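Local coordinates for small ribosomal subunit protein uS8 (PDB 3RF2) that probably binds directly to the central domain of 16S rRNA as a primary binding protein and helps coordinate assembly of the 30S platform, at residues D22-V27 with P93-L98. Sequence-based numbering, arbitrary orientation.
Sequences DDFLYV and PIKIYL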
loop_
_atom_site.group_PDB
_atom_site.type_symbol
_atom_site.label_atom_id
_atom_site.label_comp_id
_atom_site.label_asym_id
_atom_site.label_seq_id
_atom_site.Cartn_x
_atom_site.Cartn_y
_atom_site.Cartn_z
ATOM N N ASP A 22 -4.335 -11.036 -9.285
ATOM C CA ASP A 22 -2.993 -10.751 -9.773
ATOM C C ASP A 22 -1.907 -10.957 -8.709
ATOM O O ASP A 22 -2.135 -10.810 -7.509
ATOM C CB ASP A 22 -2.920 -9.321 -10.312
ATOM C CG ASP A 22 -3.701 -9.137 -11.612
ATOM O OD1 ASP A 22 -3.829 -10.106 -12.395
ATOM O OD2 ASP A 22 -4.176 -8.009 -11.854
ATOM N N ASP A 23 -0.713 -11.268 -9.180
ATOM C CA ASP A 23 0.446 -11.480 -8.329
ATOM C C ASP A 23 1.034 -10.167 -7.842
ATOM O O ASP A 23 1.596 -10.088 -6.749
ATOM C CB ASP A 23 1.511 -12.260 -9.113
ATOM C CG ASP A 23 1.096 -13.706 -9.379
ATOM O OD1 ASP A 23 0.200 -14.230 -8.669
ATOM O OD2 ASP A 23 1.681 -14.323 -10.291
ATOM N N PHE A 24 0.912 -9.127 -8.656
ATOM C CA PHE A 24 1.493 -7.840 -8.304
ATOM C C PHE A 24 0.835 -6.668 -9.020
ATOM O O PHE A 24 -0.077 -6.842 -9.820
ATOM C CB PHE A 24 2.992 -7.841 -8.602
ATOM C CG PHE A 24 3.314 -7.872 -10.066
ATOM C CD1 PHE A 24 3.261 -6.717 -10.824
ATOM C CD2 PHE A 24 3.666 -9.057 -10.687
ATOM C CE1 PHE A 24 3.552 -6.743 -12.169
ATOM C CE2 PHE A 24 3.961 -9.088 -12.032
ATOM C CZ PHE A 24 3.903 -7.929 -12.774
ATOM N N LEU A 25 1.292 -5.525 -8.778
ATOM C CA LEU A 25 0.830 -4.317 -9.439
ATOM C C LEU A 25 1.819 -3.210 -9.140
ATOM O O LEU A 25 2.608 -3.314 -8.207
ATOM C CB LEU A 25 -0.562 -3.924 -8.946
ATOM C CG LEU A 25 -0.677 -3.591 -7.457
ATOM C CD1 LEU A 25 -0.199 -2.179 -7.175
ATOM C CD2 LEU A 25 -2.102 -3.790 -6.971
ATOM N N TYR A 26 1.890 -2.118 -9.898
ATOM C CA TYR A 26 2.797 -1.001 -9.684
ATOM C C TYR A 26 2.021 0.226 -9.234
ATOM O O TYR A 26 0.878 0.428 -9.632
ATOM C CB TYR A 26 3.561 -0.653 -10.963
ATOM C CG TYR A 26 4.112 -1.825 -11.738
ATOM C CD1 TYR A 26 5.332 -2.390 -11.407
ATOM C CD2 TYR A 26 3.425 -2.344 -12.823
ATOM C CE1 TYR A 26 5.843 -3.450 -12.123
ATOM C CE2 TYR A 26 3.928 -3.403 -13.545
ATOM C CZ TYR A 26 5.137 -3.953 -13.191
ATOM O OH TYR A 26 5.639 -5.010 -13.910
ATOM N N VAL A 27 2.653 1.047 -8.409
ATOM C CA VAL A 27 2.077 2.351 -8.056
ATOM C C VAL A 27 3.137 3.458 -8.057
ATOM O O VAL A 27 4.322 3.190 -7.875
ATOM C CB VAL A 27 1.400 2.317 -6.665
ATOM C CG1 VAL A 27 0.243 1.340 -6.662
ATOM C CG2 VAL A 27 2.411 1.955 -5.593
ATOM N N PRO A 93 8.782 4.062 -9.630
ATOM C CA PRO A 93 7.646 3.147 -9.471
ATOM C C PRO A 93 7.850 2.167 -8.323
ATOM O O PRO A 93 8.963 1.704 -8.080
ATOM C CB PRO A 93 7.600 2.388 -10.803
ATOM C CG PRO A 93 8.648 3.028 -11.694
ATOM C CD PRO A 93 9.626 3.684 -10.776
ATOM N N ILE A 94 6.773 1.877 -7.609
ATOM C CA ILE A 94 6.804 0.835 -6.610
ATOM C C ILE A 94 6.095 -0.408 -7.135
ATOM O O ILE A 94 5.013 -0.326 -7.720
ATOM C CB ILE A 94 6.180 1.285 -5.313
ATOM C CG1 ILE A 94 7.120 2.253 -4.595
ATOM C CG2 ILE A 94 5.918 0.095 -4.434
ATOM C CD1 ILE A 94 6.483 2.914 -3.384
ATOM N N LYS A 95 6.754 -1.549 -6.965
ATOM C CA LYS A 95 6.190 -2.826 -7.329
ATOM C C LYS A 95 5.653 -3.403 -6.034
ATOM O O LYS A 95 6.383 -3.527 -5.052
ATOM C CB LYS A 95 7.265 -3.747 -7.932
ATOM C CG LYS A 95 6.723 -5.070 -8.480
ATOM C CD LYS A 95 7.814 -5.940 -9.079
ATOM C CE LYS A 95 7.229 -7.182 -9.723
ATOM N NZ LYS A 95 8.273 -8.038 -10.384
ATOM N N ILE A 96 4.369 -3.722 -6.014
ATOM C CA ILE A 96 3.782 -4.337 -4.831
ATOM C C ILE A 96 3.453 -5.800 -5.079
ATOM O O ILE A 96 2.746 -6.113 -6.032
ATOM C CB ILE A 96 2.493 -3.622 -4.389
ATOM C CG1 ILE A 96 2.812 -2.196 -3.916
ATOM C CG2 ILE A 96 1.807 -4.452 -3.285
ATOM C CD1 ILE A 96 1.638 -1.248 -3.937
ATOM N N TYR A 97 3.954 -6.687 -4.217
ATOM C CA TYR A 97 3.664 -8.110 -4.325
ATOM C C TYR A 97 2.509 -8.490 -3.411
ATOM O O TYR A 97 2.584 -8.300 -2.196
ATOM C CB TYR A 97 4.898 -8.938 -3.953
ATOM C CG TYR A 97 6.059 -8.795 -4.918
ATOM C CD1 TYR A 97 6.242 -9.700 -5.957
ATOM C CD2 TYR A 97 6.976 -7.765 -4.780
ATOM C CE1 TYR A 97 7.308 -9.574 -6.842
ATOM C CE2 TYR A 97 8.036 -7.634 -5.649
ATOM C CZ TYR A 97 8.197 -8.537 -6.678
ATOM O OH TYR A 97 9.261 -8.401 -7.540
ATOM N N LEU A 98 1.444 -9.032 -3.989
ATOM C CA LEU A 98 0.228 -9.299 -3.221
ATOM C C LEU A 98 0.288 -10.643 -2.535
ATOM O O LEU A 98 0.942 -11.570 -3.010
ATOM C CB LEU A 98 -1.004 -9.232 -4.112
ATOM C CG LEU A 98 -1.235 -7.906 -4.825
ATOM C CD1 LEU A 98 -2.239 -8.073 -5.946
ATOM C CD2 LEU A 98 -1.696 -6.833 -3.831
HETATM O O HOH W 1 2.431 -12.220 -5.052
#
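Lys95 lays its CE over one face of the Phe24 ring, 4.1 Å from the centroid, a CH-pi contact that NZ extends into a cation-pi interaction. Lysine suits the place, offering apolar methylenes to the rings and a charge to Glu60; phenylalanine offers a flat pi face. The Lys95 side chain is extended from a CG anti to the backbone N (chi1 -174°). Lys95 CG lies 4.1 Å from Tyr26 CE1, and Lys95 NZ hydrogen-bonds Tyr97 OH at 3.0 Å and pairs with Glu60. Shortening Lys95 to an alanine would probably strip the cation from that Phe24 face and cost Tyr97 OH and Glu60 a partner. On the other face, branched aliphatics suit a buried surface: Ile96 CD1 meets Leu25 CD1 at 3.8 Å and Val27 CG2 at 3.7 Å. The antiparallel backbone pairing fixes the register: Leu25 exchanges two hydrogen bonds with Ile96, and Val27 two with Ile94. Leu98 N bonds Asp23 O, and a water bridges that oxygen to Leu98 O. Strand 93-98 lies between antiparallel strands 24-28 and 46-51. Leu25, Val27 and Leu98 pack on helix 6-19, whereas Phe24 and Tyr26 meet Met64 of helix 54-69, a residue of the region 59-93 that other S8 sequences lack.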